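Local coordinates for protein CbbY (Rhodobacter sphaeroides, PDB 4UAS) that removes a phosphate from xylulose-1,5-bisphosphate, a potent Rubisco inhibitor, as a magnesium-dependent sugar phosphatase of the haloacid dehalogenase superfamily, at residues Val113-Thr117 with Lys151-Tyr157; Asp139-Ala143 with Leu159-Leu164. All coordinates share one frame; numbering follows the deposited sequence.

Contact 1 of 2, residues Val113-Thr117 with Lys151-Tyr157; sequences VATTT and KPSPDIY. With PO4 (phosphate ion), chain C.
Ala-114 and Tyr-157 bring the two backbones closest, CA to CA 5.8 Å, where residues 113-114 of strand 110-114 meet the first turn of helix 155-164; Thr-116 and Lys-151 follow at 6.7 Å, CA to CA. This is the phosphate pocket of the HAD Rossmann-like core, lined by threonines of the substrate site and by Lys-151. With CG anti to its carbonyl carbon (chi1 -58°) and the chain extended beyond, Lys-151 reaches past Thr-116, whose CG2 lies against its CG, to the carbonyl of Ala-114. There NZ donates to Ala-114 O at 2.8 Å, tilted 31° from the carbonyl plane, and to O1 of the bound phosphate at 3.2 Å; salt bridges to Asp-8, the inferred nucleophile, and Glu-175 gather round the same nitrogen. Shortening this side chain to an alanine is likely to leave Asp-8, Glu-175 and phosphate O1 without their shared positive partner and the Thr-116 methyl without its neighbour. Thr-116 N binds phosphate O1 almost straight (170°), while Thr-115 OG1 donates to O3 and accepts from Thr-117 N in an ST turn. On the helix side, Ser-153 OG caps Asp-155 N, and Tyr-157 turns its OH to Glu-175. Ala-114 CB sits over one face of the tyrosine ring in a CH-pi contact, 3.5 Å above the plane and offset toward the rim, with CE2 its nearest ring atom.

Contact 2 of 2, residues Asp139-Ala143 with Leu159-Leu164; sequences DVIAA and LALREL
Val-140 meets the helix with both its methyls: CG1 lies 3.8 Å from Glu-163 CB, and CG2 lies 3.7 Å from Leu-164 CD2. With CG1 anti to the backbone N (chi1 167°) and CG2 beside that N, the valine spreads its two branches against successive helix residues, CG1 also approaching Ala-160 CB. Two residues along the strand, Ala-142 CB touches Ala-160 CB at 3.9 Å and, at the same distance, Leu-159 CD2. Methyl against methyl at this point lets the backbones come close, with 5.5 Å between the CA atoms of Ala-142 and Ala-160. Leu-164 starts from a bond that does not aim at the strand; its chi1 of -75° sets CG beside the backbone N, CD1 extends away from CA, and the other branch, CD2, meets the valine.

Along the outer margin one water joins the segments, donating to Ile-141 O at 2.9 Å and to Glu-163 OE2 at 2.6 Å. The aliphatic part of Glu-163 thus packs on Val-140 while its carboxylate reaches the strand backbone through the water.

Strand 140-142 and helix 159-164 run nearly antiparallel, at 159°, their axes 8.2 Å apart, the usual packing of a helix on a sheet in a Rossmann-like alpha/beta fold. Strand 140-142 is an outermost strand of the parallel sheet, tied by backbone bonds to strand 110-114. The helix reaches further inward: Ala-160 and Leu-164 touch Leu-6 of strand 4-7, and Leu-164 also meets Ala-112. Asp-139 OD2, just before the strand, accepts from Leu-111 N. Direct contact between the segments is therefore van der Waals packing of methyls and methylenes, and the polar link found here is the water that bridges Ile-141 O and the Glu-163 carboxylate on the exposed side.

Helix 155-164 serves both contacts: in contact 1 its first turn packs on Ala-114 and Thr-115, and Lys-151 in the loop before it reaches the phosphate, while in contact 2 its later turns cover the edge of the sheet. The centres lie about 10 Å apart. Strands 110-114 and 140-142 join them directly, with probable hydrogen bonds from Ala-142 N to Val-113 O and from Thr-115 N to Ala-142 O, each 2.9 Å. Thr-115 CG2 also packs on Ala-143 CB at 3.5 Å. The side chain of Lys-151 is about 5 Å from the magnesium ion, that of Ala-142 about 14 Å, so contact 1 lines the metal and phosphate site, while contact 2 is structural packing farther from it.

Contact 1 of 2, residues Val113-Thr117 with Lys151-Tyr157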
loop_
_atom_site.group_PDB
_atom_site.type_symbol
_atom_site.label_atom_id
_atom_site.label_comp_id
_atom_site.label_asym_id
_atom_site.label_seq_id
_atom_site.Cartn_x
_atom_site.Cartn_y
_atom_site.Cartn_z
ATOM N N VAL A 113 8.190 -3.809 3.804
ATOM C CA VAL A 113 7.116 -3.153 3.076
ATOM C C VAL A 113 7.442 -3.220 1.589
ATOM O O VAL A 113 8.575 -3.026 1.194
ATOM C CB VAL A 113 6.996 -1.668 3.513
ATOM C CG1 VAL A 113 6.436 -0.751 2.487
ATOM C CG2 VAL A 113 6.190 -1.664 4.820
ATOM N N ALA A 114 6.407 -3.501 0.790
ATOM C CA ALA A 114 6.487 -3.485 -0.657
ATOM C C ALA A 114 5.248 -2.739 -1.153
ATOM O O ALA A 114 4.148 -3.310 -1.101
ATOM C CB ALA A 114 6.567 -4.881 -1.225
ATOM N N THR A 115 5.406 -1.473 -1.547
ATOM C CA THR A 115 4.306 -0.561 -1.770
ATOM C C THR A 115 4.528 0.316 -2.966
ATOM O O THR A 115 5.655 0.671 -3.286
ATOM C CB THR A 115 4.080 0.316 -0.479
ATOM O OG1 THR A 115 2.944 1.164 -0.686
ATOM C CG2 THR A 115 5.237 1.101 -0.161
ATOM N N THR A 116 3.421 0.744 -3.553
ATOM C CA THR A 116 3.383 1.781 -4.565
ATOM C C THR A 116 3.300 3.166 -4.011
ATOM O O THR A 116 3.484 4.130 -4.807
ATOM C CB THR A 116 2.201 1.580 -5.543
ATOM O OG1 THR A 116 0.962 1.829 -4.879
ATOM C CG2 THR A 116 2.201 0.173 -6.144
ATOM N N THR A 117 3.077 3.331 -2.721
ATOM C CA THR A 117 2.949 4.658 -2.138
ATOM C C THR A 117 4.280 5.279 -1.937
ATOM O O THR A 117 5.308 4.623 -1.866
ATOM C CB THR A 117 2.163 4.605 -0.823
ATOM O OG1 THR A 117 1.499 5.869 -0.624
ATOM C CG2 THR A 117 2.979 4.234 0.413
ATOM N N LYS A 151 3.128 -1.848 -9.253
ATOM C CA LYS A 151 2.138 -2.939 -9.222
ATOM C C LYS A 151 1.058 -2.634 -10.265
ATOM O O LYS A 151 0.583 -1.499 -10.354
ATOM C CB LYS A 151 1.528 -3.101 -7.830
ATOM C CG LYS A 151 2.555 -3.390 -6.718
ATOM C CD LYS A 151 1.855 -3.650 -5.375
ATOM C CE LYS A 151 2.772 -3.532 -4.196
ATOM N NZ LYS A 151 2.017 -3.571 -2.913
ATOM N N PRO A 152 0.666 -3.589 -11.105
ATOM C CA PRO A 152 0.832 -5.037 -10.959
ATOM C C PRO A 152 2.179 -5.620 -11.364
ATOM O O PRO A 152 2.393 -6.818 -11.211
ATOM C CB PRO A 152 -0.266 -5.604 -11.876
ATOM C CG PRO A 152 -0.384 -4.558 -12.955
ATOM C CD PRO A 152 -0.264 -3.251 -12.215
ATOM N N SER A 153 3.125 -4.805 -11.827
ATOM C CA SER A 153 4.477 -5.334 -12.028
ATOM C C SER A 153 5.001 -5.870 -10.720
ATOM O O SER A 153 4.894 -5.221 -9.679
ATOM C CB SER A 153 5.462 -4.254 -12.499
ATOM O OG SER A 153 6.794 -4.745 -12.416
ATOM N N PRO A 154 5.679 -7.051 -10.748
ATOM C CA PRO A 154 6.326 -7.601 -9.526
ATOM C C PRO A 154 7.592 -6.861 -9.093
ATOM O O PRO A 154 8.155 -7.266 -8.076
ATOM C CB PRO A 154 6.654 -9.047 -9.938
ATOM C CG PRO A 154 5.737 -9.324 -11.099
ATOM C CD PRO A 154 5.712 -8.019 -11.850
ATOM N N ASP A 155 8.055 -5.875 -9.861
ATOM C CA ASP A 155 9.389 -5.341 -9.586
ATOM C C ASP A 155 9.590 -4.862 -8.151
ATOM O O ASP A 155 10.684 -5.047 -7.627
ATOM C CB ASP A 155 9.725 -4.301 -10.615
ATOM C CG ASP A 155 10.002 -4.958 -12.021
ATOM O OD1 ASP A 155 10.143 -6.228 -12.068
ATOM O OD2 ASP A 155 10.153 -4.221 -12.991
ATOM N N ILE A 156 8.609 -4.246 -7.504
ATOM C CA ILE A 156 8.810 -3.758 -6.164
ATOM C C ILE A 156 9.024 -4.939 -5.187
ATOM O O ILE A 156 9.791 -4.827 -4.221
ATOM C CB ILE A 156 7.633 -2.869 -5.717
ATOM C CG1 ILE A 156 8.010 -2.011 -4.515
ATOM C CG2 ILE A 156 6.341 -3.635 -5.543
ATOM C CD1 ILE A 156 9.110 -0.982 -4.799
ATOM N N TYR A 157 8.332 -6.063 -5.394
ATOM C CA TYR A 157 8.556 -7.256 -4.611
ATOM C C TYR A 157 9.897 -7.881 -4.866
ATOM O O TYR A 157 10.572 -8.361 -3.957
ATOM C CB TYR A 157 7.425 -8.277 -4.812
ATOM C CG TYR A 157 6.146 -7.991 -4.034
ATOM C CD1 TYR A 157 4.997 -7.538 -4.620
ATOM C CD2 TYR A 157 6.122 -8.233 -2.673
ATOM C CE1 TYR A 157 3.835 -7.320 -3.870
ATOM C CE2 TYR A 157 4.996 -8.030 -1.922
ATOM C CZ TYR A 157 3.855 -7.552 -2.503
ATOM O OH TYR A 157 2.738 -7.400 -1.741
HETATM P P PO4 C . -0.080 0.034 -1.933
HETATM O O1 PO4 C . 0.834 -0.569 -3.076
HETATM O O2 PO4 C . -0.469 1.502 -2.383
HETATM O O3 PO4 C . 0.547 0.165 -0.555
HETATM O O4 PO4 C . -1.440 -0.739 -1.836
#

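Contact 2 of 2, residues Asp139-Ala143 with Leu159-Leu164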
loop_
_atom_site.group_PDB
_atom_site.type_symbol
_atom_site.label_atom_id
_atom_site.label_comp_id
_atom_site.label_asym_id
_atom_site.label_seq_id
_atom_site.Cartn_x
_atom_site.Cartn_y
_atom_site.Cartn_z
ATOM N N ASP A 139 12.501 -4.187 8.313
ATOM C CA ASP A 139 13.924 -4.376 7.979
ATOM C C ASP A 139 14.233 -3.811 6.590
ATOM O O ASP A 139 15.364 -3.360 6.337
ATOM C CB ASP A 139 14.251 -5.847 8.060
ATOM C CG ASP A 139 14.004 -6.398 9.443
ATOM O OD1 ASP A 139 14.766 -6.044 10.307
ATOM O OD2 ASP A 139 12.976 -7.066 9.666
ATOM N N VAL A 140 13.255 -3.839 5.696
ATOM C CA VAL A 140 13.393 -3.426 4.311
ATOM C C VAL A 140 12.170 -2.628 3.931
ATOM O O VAL A 140 11.037 -3.030 4.243
ATOM C CB VAL A 140 13.526 -4.656 3.384
ATOM C CG1 VAL A 140 13.342 -4.292 1.902
ATOM C CG2 VAL A 140 14.889 -5.343 3.582
ATOM N N ILE A 141 12.358 -1.478 3.269
ATOM C CA ILE A 141 11.266 -0.665 2.779
ATOM C C ILE A 141 11.461 -0.470 1.298
ATOM O O ILE A 141 12.402 0.200 0.849
ATOM C CB ILE A 141 11.118 0.693 3.504
ATOM C CG1 ILE A 141 10.866 0.435 5.013
ATOM C CG2 ILE A 141 9.985 1.532 2.928
ATOM C CD1 ILE A 141 10.968 1.659 5.864
ATOM N N ALA A 142 10.587 -1.036 0.482
ATOM C CA ALA A 142 10.562 -0.914 -0.947
ATOM C C ALA A 142 9.288 -0.102 -1.288
ATOM O O ALA A 142 8.174 -0.625 -1.112
ATOM C CB ALA A 142 10.592 -2.281 -1.614
ATOM N N ALA A 143 9.463 1.124 -1.772
ATOM C CA ALA A 143 8.342 2.072 -1.917
ATOM C C ALA A 143 8.482 2.921 -3.169
ATOM O O ALA A 143 9.579 3.101 -3.694
ATOM C CB ALA A 143 8.215 2.936 -0.682
ATOM N N LEU A 159 12.554 -6.251 -5.734
ATOM C CA LEU A 159 13.502 -5.369 -5.021
ATOM C C LEU A 159 13.547 -5.753 -3.554
ATOM O O LEU A 159 14.612 -5.953 -2.968
ATOM C CB LEU A 159 13.071 -3.915 -5.226
ATOM C CG LEU A 159 13.743 -2.900 -4.313
ATOM C CD1 LEU A 159 15.221 -2.908 -4.382
ATOM C CD2 LEU A 159 13.117 -1.534 -4.476
ATOM N N ALA A 160 12.368 -5.844 -2.904
ATOM C CA ALA A 160 12.312 -6.151 -1.504
ATOM C C ALA A 160 12.982 -7.478 -1.207
ATOM O O ALA A 160 13.704 -7.612 -0.196
ATOM C CB ALA A 160 10.860 -6.161 -1.049
ATOM N N LEU A 161 12.689 -8.475 -2.010
ATOM C CA LEU A 161 13.294 -9.810 -1.794
ATOM C C LEU A 161 14.811 -9.788 -1.960
ATOM O O LEU A 161 15.530 -10.495 -1.217
ATOM C CB LEU A 161 12.701 -10.815 -2.725
ATOM C CG LEU A 161 11.276 -11.260 -2.398
ATOM C CD1 LEU A 161 10.678 -11.991 -3.594
ATOM C CD2 LEU A 161 11.268 -12.126 -1.175
ATOM N N ARG A 162 15.345 -9.042 -2.915
ATOM C CA ARG A 162 16.776 -8.918 -3.079
ATOM C C ARG A 162 17.388 -8.306 -1.828
ATOM O O ARG A 162 18.442 -8.735 -1.328
ATOM C CB ARG A 162 17.143 -8.161 -4.351
ATOM C CG ARG A 162 18.681 -8.210 -4.562
ATOM C CD ARG A 162 19.193 -7.648 -5.818
ATOM N NE ARG A 162 18.679 -6.436 -5.968
ATOM C CZ ARG A 162 17.627 -6.006 -6.779
ATOM N NH1 ARG A 162 16.971 -6.613 -7.763
ATOM N NH2 ARG A 162 17.316 -4.826 -6.567
ATOM N N GLU A 163 16.785 -7.248 -1.313
ATOM C CA GLU A 163 17.289 -6.582 -0.117
ATOM C C GLU A 163 17.174 -7.456 1.110
ATOM O O GLU A 163 18.067 -7.442 1.948
ATOM C CB GLU A 163 16.598 -5.240 0.103
ATOM C CG GLU A 163 16.967 -4.237 -0.955
ATOM C CD GLU A 163 16.648 -2.812 -0.691
ATOM O OE1 GLU A 163 17.578 -2.107 -0.270
ATOM O OE2 GLU A 163 15.521 -2.445 -0.907
ATOM N N LEU A 164 16.097 -8.232 1.237
ATOM C CA LEU A 164 15.941 -9.168 2.328
ATOM C C LEU A 164 16.913 -10.304 2.254
ATOM O O LEU A 164 17.270 -10.875 3.319
ATOM C CB LEU A 164 14.524 -9.778 2.322
ATOM C CG LEU A 164 13.394 -8.890 2.818
ATOM C CD1 LEU A 164 12.047 -9.474 2.372
ATOM C CD2 LEU A 164 13.416 -8.693 4.357
HETATM O O HOH W 1 15.200 -0.016 -0.012
#